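Local structure of Non-structural protein 5 (Modoc virus, 2WA2) at residues L17-W21 and S247-L251. The protein carries an S-adenosylmethionine-dependent methyltransferase domain that probably methylates the cap of viral RNA at the guanine N7 and ribose 2'-O positions. The protein carries 4 engineered substitutions. Numbering follows the deposited sequence.
Sequences LGEIW and SRQLL
Trp21 and Leu251 meet where two helices from near the two ends of the modelled chain, 14-27 and 239-254, pack side by side at the edge of the FtsJ-like, Rossmann-type methyltransferase fold. They run nearly parallel: the axes of segments 17-21 and 247-251 come within 9.3 Å and cross at 26°. The tight part of the contact is the buried side. Leu251 pushes CD2 against the Trp21 backbone, 3.5 Å from Trp21 CA, and also touches CB of the same residue. With CG anti to its own backbone N (chi1 166°), Trp21 carries its indole across to Leu250. Leu250 CB meets the pyrrole rim, 3.6 Å from Trp21 CD1, while Leu250 CD1 lies over one face in a CH-pi contact, 4.2 Å from the centroid of the five-membered ring and 24° off its normal. His227 packs edge-to-face with the same indole, and Trp21 NE1 has weak hydrogen bonds to Tyr36 OH and Asn224 O. One turn back, Gly18 lies opposite Ser247, their CA atoms 5.4 Å apart; Ser247 OG rests against the Gly18 backbone, and its stronger hydrogen bond is with His227 NE2, with a weak one to Val243 O. Toward solvent the loose spot is Ile20, exposed, which adds a light touch of CG2 on Leu251 CD2. Leu17 is packed closely even at this rim: it crosses Leu251 at about a right angle, with Leu17 CD2 4.0 Å from Leu251 CD1. Here the exposed Arg248, its chain bent at chi2, reaches toward helix 14-27 and brings the face of its charged guanidinium against Leu17, whose CD1 sits above it, displaced toward the rim, 3.5 Å from Arg248 CZ.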
ATOM      1  N   LEU A  17      -8.493  -5.674  18.564  1.00 16.55           N
ATOM      2  CA  LEU A  17      -7.281  -4.919  18.872  1.00 16.37           C
ATOM      3  C   LEU A  17      -7.041  -3.702  17.924  1.00 15.36           C
ATOM      4  O   LEU A  17      -6.655  -2.615  18.368  1.00 13.11           O
ATOM      5  CB  LEU A  17      -6.063  -5.827  18.846  1.00 16.05           C
ATOM      6  CG  LEU A  17      -5.818  -6.771  20.025  1.00 18.76           C
ATOM      7  CD1 LEU A  17      -4.621  -7.567  19.666  1.00 20.30           C
ATOM      8  CD2 LEU A  17      -5.593  -6.003  21.370  1.00 16.20           C
ATOM      9  N   GLY A  18      -7.238  -3.902  16.631  1.00 15.07           N
ATOM     10  CA  GLY A  18      -7.080  -2.776  15.701  1.00 14.50           C
ATOM     11  C   GLY A  18      -8.155  -1.739  15.922  1.00 14.31           C
ATOM     12  O   GLY A  18      -7.912  -0.521  15.782  1.00 13.79           O
ATOM     13  N   GLU A  19      -9.350  -2.206  16.296  1.00 14.72           N
ATOM     14  CA  GLU A  19     -10.447  -1.295  16.559  1.00 17.16           C
ATOM     15  C   GLU A  19     -10.199  -0.484  17.809  1.00 14.86           C
ATOM     16  O   GLU A  19     -10.618   0.669  17.879  1.00 14.20           O
ATOM     17  CB  GLU A  19     -11.787  -2.029  16.698  1.00 17.46           C
ATOM     18  CG  GLU A  19     -12.481  -2.309  15.370  1.00 22.56           C
ATOM     19  CD  GLU A  19     -13.627  -3.318  15.513  1.00 23.14           C
ATOM     20  OE1 GLU A  19     -14.251  -3.399  16.616  1.00 31.97           O
ATOM     21  OE2 GLU A  19     -13.883  -4.042  14.522  1.00 29.89           O
ATOM     22  N   ILE A  20      -9.609  -1.121  18.823  1.00 13.45           N
ATOM     23  CA  ILE A  20      -9.181  -0.408  20.039  1.00 12.31           C
ATOM     24  C   ILE A  20      -8.164   0.684  19.691  1.00 11.85           C
ATOM     25  O   ILE A  20      -8.333   1.859  20.080  1.00 11.18           O
ATOM     26  CB  ILE A  20      -8.601  -1.369  21.098  1.00 11.80           C
ATOM     27  CG1 ILE A  20      -9.705  -2.293  21.636  1.00 12.53           C
ATOM     28  CG2 ILE A  20      -7.921  -0.568  22.245  1.00 11.85           C
ATOM     29  CD1 ILE A  20      -9.121  -3.489  22.501  1.00 12.72           C
ATOM     30  N   TRP A  21      -7.142   0.302  18.909  1.00 10.72           N
ATOM     31  CA  TRP A  21      -6.132   1.239  18.414  1.00  9.48           C
ATOM     32  C   TRP A  21      -6.807   2.408  17.713  1.00 10.30           C
ATOM     33  O   TRP A  21      -6.503   3.570  18.023  1.00  8.72           O
ATOM     34  CB  TRP A  21      -5.107   0.551  17.488  1.00 10.39           C
ATOM     35  CG  TRP A  21      -4.275   1.565  16.703  1.00  9.73           C
ATOM     36  CD1 TRP A  21      -3.161   2.207  17.132  1.00 10.77           C
ATOM     37  CD2 TRP A  21      -4.538   2.043  15.365  1.00 11.00           C
ATOM     38  NE1 TRP A  21      -2.698   3.068  16.129  1.00 10.95           N
ATOM     39  CE2 TRP A  21      -3.540   2.999  15.057  1.00 10.68           C
ATOM     40  CE3 TRP A  21      -5.538   1.772  14.403  1.00 10.60           C
ATOM     41  CZ2 TRP A  21      -3.493   3.671  13.814  1.00 12.12           C
ATOM     42  CZ3 TRP A  21      -5.499   2.458  13.175  1.00 10.76           C
ATOM     43  CH2 TRP A  21      -4.473   3.387  12.892  1.00 11.69           C
ATOM     44  N   SER A 247      -0.876  -4.301  15.637  1.00 13.78           N
ATOM     45  CA  SER A 247      -1.831  -3.690  16.606  1.00 13.26           C
ATOM     46  C   SER A 247      -1.213  -3.579  18.004  1.00 12.80           C
ATOM     47  O   SER A 247      -1.281  -2.532  18.633  1.00 11.83           O
ATOM     48  CB  SER A 247      -3.171  -4.442  16.662  1.00 12.54           C
ATOM     49  OG  SER A 247      -3.807  -4.463  15.386  1.00 11.93           O
ATOM     50  N   ARG A 248      -0.595  -4.660  18.483  1.00 13.97           N
ATOM     51  CA  ARG A 248      -0.012  -4.643  19.830  1.00 14.94           C
ATOM     52  C   ARG A 248       1.160  -3.655  19.907  1.00 14.81           C
ATOM     53  O   ARG A 248       1.281  -2.921  20.868  1.00 15.41           O
ATOM     54  CB  ARG A 248       0.350  -6.072  20.281  1.00 16.18           C
ATOM     55  CG  ARG A 248      -0.920  -6.922  20.461  1.00 19.81           C
ATOM     56  CD  ARG A 248      -0.817  -7.963  21.602  1.00 26.70           C
ATOM     57  NE  ARG A 248      -1.940  -8.907  21.607  1.00 28.24           N
ATOM     58  CZ  ARG A 248      -2.970  -8.881  22.462  1.00 29.82           C
ATOM     59  NH1 ARG A 248      -3.058  -7.960  23.423  1.00 26.88           N
ATOM     60  NH2 ARG A 248      -3.928  -9.791  22.349  1.00 31.97           N
ATOM     61  N   GLN A 249       1.979  -3.586  18.863  1.00 14.54           N
ATOM     62  CA  GLN A 249       3.056  -2.608  18.810  1.00 14.55           C
ATOM     63  C   GLN A 249       2.560  -1.160  18.855  1.00 14.28           C
ATOM     64  O   GLN A 249       3.092  -0.346  19.605  1.00 13.13           O
ATOM     65  CB  GLN A 249       3.888  -2.832  17.553  1.00 14.83           C
ATOM     66  CG  GLN A 249       4.996  -1.828  17.361  1.00 18.84           C
ATOM     67  CD  GLN A 249       5.439  -1.781  15.907  1.00 23.36           C
ATOM     68  OE1 GLN A 249       4.620  -1.610  14.991  1.00 27.22           O
ATOM     69  NE2 GLN A 249       6.719  -1.950  15.687  1.00 24.08           N
ATOM     70  N   LEU A 250       1.570  -0.846  18.015  1.00 12.81           N
ATOM     71  CA  LEU A 250       1.032   0.511  17.936  1.00 12.31           C
ATOM     72  C   LEU A 250       0.318   0.910  19.226  1.00 12.15           C
ATOM     73  O   LEU A 250       0.386   2.052  19.615  1.00 12.89           O
ATOM     74  CB  LEU A 250       0.095   0.669  16.731  1.00 11.72           C
ATOM     75  CG  LEU A 250       0.753   0.472  15.352  1.00 12.02           C
ATOM     76  CD1 LEU A 250      -0.280   0.735  14.291  1.00 10.66           C
ATOM     77  CD2 LEU A 250       1.979   1.419  15.211  1.00 10.90           C
ATOM     78  N   LEU A 251      -0.348  -0.036  19.880  1.00 13.10           N
ATOM     79  CA  LEU A 251      -0.980   0.227  21.195  1.00 13.24           C
ATOM     80  C   LEU A 251       0.039   0.492  22.292  1.00 14.05           C
ATOM     81  O   LEU A 251      -0.119   1.447  23.044  1.00 14.01           O
ATOM     82  CB  LEU A 251      -1.886  -0.925  21.619  1.00 13.10           C
ATOM     83  CG  LEU A 251      -3.149  -1.064  20.769  1.00 10.63           C
ATOM     84  CD1 LEU A 251      -3.845  -2.400  21.068  1.00 11.72           C
ATOM     85  CD2 LEU A 251      -4.085   0.107  21.045  1.00 12.73           C
TER